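Local coordinates for protein bradyzoite surface antigen BSR4 (Toxoplasma gondii, PDB 2JKS) that is a zinc-binding surface antigen of the bradyzoite stage, a member of the SAG1-related superfamily built from two SRS domains, at residues 172-184 against 296-308. Numbering follows the deposited sequence.
Sequences NVVTCAYGKGSNP and AAPTSCTVLVTVK. Unlike the reference sequence in segment 296-308: Ala296 (reference Gly).
Cys176 and Cys301 are joined SG to SG at 2.0 Å, and this disulfide shows how a beta sandwich can be pinned across its two layers: strand 173-175 belongs to one sheet of the second SRS domain and strand 301-307 to the other. The disulfide torsion of -69° brings Cys176 CB and Cys301 CB to 3.4 Å, a spacing set by the covalent bridge itself. Cys301 sends SG anti to its backbone N (chi1 179°), whereas Cys176 sets its own sulfur beside the N. Next to the bridge the sheets have already diverged, Val174 CA and Val303 CA standing 8.0 Å apart against 5.6 Å between Cys176 CA and Cys301 CA, and the two valines meet tip to tip, CG1 to CG2, in the apolar layer between them.

Beyond the strands, backbone polarity takes over. Thr299 grips two successive carbonyls: its N donates to Tyr178 O at 3.0 Å in a nearly straight bond, and its OG1 to Gly179 O at 2.7 Å. Both donors approach well out of the plane of the carbonyl they bind. Gly179 O is clasped from both faces, since Ser182 N closes a turn on the side opposite the threonine hydroxyl. Pro298 lays its CG and CD against the backbone at Lys180, while the amide end of Asn183 lies against the backbone of Ser300 and Cys301.

Further out, Ser182 OG is tied to Arg164 O and Lys180 N to Asp131 OD2. The Tyr178 side chain touches Cys275 of strand 269-277; its OH bonds to Cys202 O, and the side chain comes to about 4 Å from that of Asp205, a zinc ligand. At the edge of the Tyr178 ring, in its plane, lies Thr299 O, 3.5 Å from Tyr178 CD1.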
# COMPACT_ATOMS: atom_id res chain seq x y z
N ASN A 172 -16.19 5.00 12.99
CA ASN A 172 -15.79 3.60 13.24
C ASN A 172 -15.58 2.81 11.93
O ASN A 172 -15.98 1.62 11.79
CB ASN A 172 -16.82 2.91 14.13
CG ASN A 172 -16.50 2.98 15.60
OD1 ASN A 172 -15.46 3.53 16.03
ND2 ASN A 172 -17.38 2.38 16.39
N VAL A 173 -14.92 3.49 11.00
CA VAL A 173 -14.55 2.90 9.72
C VAL A 173 -13.08 2.47 9.74
O VAL A 173 -12.18 3.31 9.96
CB VAL A 173 -14.85 3.87 8.55
CG1 VAL A 173 -14.40 3.28 7.20
CG2 VAL A 173 -16.35 4.24 8.52
N VAL A 174 -12.86 1.16 9.61
CA VAL A 174 -11.51 0.62 9.63
C VAL A 174 -11.03 0.36 8.21
O VAL A 174 -11.76 -0.26 7.39
CB VAL A 174 -11.40 -0.66 10.48
CG1 VAL A 174 -9.97 -1.19 10.42
CG2 VAL A 174 -11.84 -0.35 11.88
N THR A 175 -9.87 0.95 7.92
CA THR A 175 -9.09 0.68 6.68
C THR A 175 -7.93 -0.25 6.98
O THR A 175 -6.98 0.12 7.67
CB THR A 175 -8.56 2.00 6.04
OG1 THR A 175 -9.67 2.88 5.83
CG2 THR A 175 -7.85 1.73 4.70
N CYS A 176 -8.04 -1.48 6.48
CA CYS A 176 -7.02 -2.50 6.73
C CYS A 176 -5.97 -2.46 5.61
O CYS A 176 -6.30 -2.24 4.45
CB CYS A 176 -7.64 -3.92 6.78
SG CYS A 176 -8.44 -4.34 8.37
N ALA A 177 -4.73 -2.65 6.01
CA ALA A 177 -3.61 -2.86 5.09
C ALA A 177 -2.75 -4.03 5.60
O ALA A 177 -3.04 -4.62 6.65
CB ALA A 177 -2.81 -1.56 4.92
N TYR A 178 -1.71 -4.39 4.84
CA TYR A 178 -1.14 -5.73 4.92
C TYR A 178 0.38 -5.68 4.68
O TYR A 178 1.05 -6.73 4.59
CB TYR A 178 -1.78 -6.66 3.84
CG TYR A 178 -3.29 -6.57 3.82
CD1 TYR A 178 -4.06 -7.21 4.82
CD2 TYR A 178 -3.96 -5.81 2.86
CE1 TYR A 178 -5.42 -7.06 4.88
CE2 TYR A 178 -5.32 -5.69 2.89
CZ TYR A 178 -6.04 -6.28 3.92
OH TYR A 178 -7.37 -6.17 3.91
N GLY A 179 0.93 -4.46 4.64
CA GLY A 179 2.39 -4.28 4.54
C GLY A 179 3.16 -4.78 5.73
O GLY A 179 2.60 -4.94 6.81
N LYS A 180 4.44 -5.04 5.53
CA LYS A 180 5.37 -5.36 6.62
C LYS A 180 5.19 -4.50 7.90
O LYS A 180 5.24 -5.02 9.03
CB LYS A 180 6.86 -5.28 6.12
CG LYS A 180 7.88 -5.97 7.05
CD LYS A 180 9.33 -5.59 6.69
CE LYS A 180 10.38 -6.20 7.65
NZ LYS A 180 10.60 -5.37 8.89
N GLY A 181 4.99 -3.20 7.73
CA GLY A 181 4.81 -2.28 8.84
C GLY A 181 3.37 -1.84 9.14
O GLY A 181 3.18 -0.99 9.97
N SER A 182 2.38 -2.43 8.47
CA SER A 182 0.99 -1.95 8.52
C SER A 182 0.28 -2.31 9.80
O SER A 182 -0.71 -1.64 10.17
CB SER A 182 0.20 -2.54 7.37
OG SER A 182 0.53 -1.98 6.13
N ASN A 183 0.74 -3.37 10.48
CA ASN A 183 -0.03 -3.91 11.63
C ASN A 183 0.79 -4.16 12.89
O ASN A 183 0.89 -5.30 13.35
CB ASN A 183 -0.77 -5.17 11.17
CG ASN A 183 -1.75 -4.88 10.04
OD1 ASN A 183 -1.54 -5.31 8.90
ND2 ASN A 183 -2.82 -4.15 10.34
N PRO A 184 1.39 -3.10 13.46
CA PRO A 184 2.19 -3.28 14.67
C PRO A 184 1.37 -3.80 15.85
O PRO A 184 1.92 -4.45 16.71
CB PRO A 184 2.68 -1.86 14.96
CG PRO A 184 1.76 -0.97 14.23
CD PRO A 184 1.38 -1.69 13.02
N ALA A 296 4.89 -8.46 -0.24
CA ALA A 296 4.12 -7.22 -0.27
C ALA A 296 3.01 -7.22 0.82
O ALA A 296 2.69 -6.18 1.46
CB ALA A 296 3.53 -7.05 -1.64
N ALA A 297 2.45 -8.41 1.04
CA ALA A 297 1.32 -8.58 1.96
C ALA A 297 1.63 -9.54 3.11
O ALA A 297 0.93 -10.52 3.29
CB ALA A 297 0.07 -9.04 1.17
N PRO A 298 2.70 -9.27 3.89
CA PRO A 298 2.94 -10.30 4.85
C PRO A 298 2.02 -10.23 6.08
O PRO A 298 1.80 -11.27 6.68
CB PRO A 298 4.43 -10.11 5.21
CG PRO A 298 4.72 -8.69 4.99
CD PRO A 298 3.69 -8.17 3.99
N THR A 299 1.45 -9.06 6.44
CA THR A 299 0.75 -9.01 7.73
C THR A 299 -0.78 -8.99 7.63
O THR A 299 -1.34 -8.62 6.59
CB THR A 299 1.21 -7.84 8.60
OG1 THR A 299 0.83 -6.61 7.97
CG2 THR A 299 2.72 -7.92 8.88
N SER A 300 -1.44 -9.32 8.73
CA SER A 300 -2.91 -9.24 8.79
C SER A 300 -3.39 -8.10 9.68
O SER A 300 -2.67 -7.63 10.56
CB SER A 300 -3.52 -10.54 9.35
OG SER A 300 -3.11 -11.61 8.54
N CYS A 301 -4.62 -7.69 9.44
CA CYS A 301 -5.25 -6.59 10.13
C CYS A 301 -6.23 -7.11 11.18
O CYS A 301 -7.27 -7.70 10.83
CB CYS A 301 -5.96 -5.75 9.09
SG CYS A 301 -6.88 -4.29 9.66
N THR A 302 -5.92 -6.86 12.47
CA THR A 302 -6.76 -7.35 13.53
C THR A 302 -7.54 -6.19 14.09
O THR A 302 -6.94 -5.16 14.45
CB THR A 302 -5.88 -7.97 14.68
OG1 THR A 302 -5.11 -9.07 14.17
CG2 THR A 302 -6.70 -8.37 15.89
N VAL A 303 -8.86 -6.36 14.21
CA VAL A 303 -9.67 -5.31 14.75
C VAL A 303 -10.24 -5.84 16.06
O VAL A 303 -11.08 -6.75 16.03
CB VAL A 303 -10.80 -4.85 13.76
CG1 VAL A 303 -11.62 -3.73 14.39
CG2 VAL A 303 -10.14 -4.46 12.39
N LEU A 304 -9.76 -5.26 17.17
CA LEU A 304 -10.22 -5.61 18.51
C LEU A 304 -11.29 -4.68 18.97
O LEU A 304 -11.04 -3.50 19.26
CB LEU A 304 -9.06 -5.57 19.49
CG LEU A 304 -9.44 -5.98 20.92
CD1 LEU A 304 -9.95 -7.43 20.97
CD2 LEU A 304 -8.17 -5.81 21.77
N VAL A 305 -12.50 -5.21 19.04
CA VAL A 305 -13.67 -4.40 19.36
C VAL A 305 -14.06 -4.60 20.83
O VAL A 305 -14.25 -5.73 21.29
CB VAL A 305 -14.88 -4.71 18.46
CG1 VAL A 305 -16.03 -3.74 18.78
CG2 VAL A 305 -14.46 -4.67 16.92
N THR A 306 -14.21 -3.48 21.53
CA THR A 306 -14.73 -3.49 22.84
C THR A 306 -16.13 -2.89 22.80
O THR A 306 -16.29 -1.71 22.49
CB THR A 306 -13.83 -2.72 23.82
OG1 THR A 306 -12.49 -3.26 23.77
CG2 THR A 306 -14.39 -2.83 25.29
N VAL A 307 -17.13 -3.69 23.13
CA VAL A 307 -18.50 -3.23 23.18
C VAL A 307 -18.79 -2.75 24.62
O VAL A 307 -18.85 -3.55 25.59
CB VAL A 307 -19.51 -4.28 22.72
CG1 VAL A 307 -20.90 -3.65 22.69
CG2 VAL A 307 -19.12 -4.83 21.35
N LYS A 308 -18.98 -1.44 24.76
CA LYS A 308 -19.12 -0.84 26.11
C LYS A 308 -20.62 -0.77 26.43
O LYS A 308 -21.41 -0.12 25.69
CB LYS A 308 -18.41 0.52 26.23
CG LYS A 308 -16.97 0.50 25.71
CD LYS A 308 -16.12 1.64 26.18
CE LYS A 308 -14.69 1.62 25.51
NZ LYS A 308 -14.35 3.01 24.96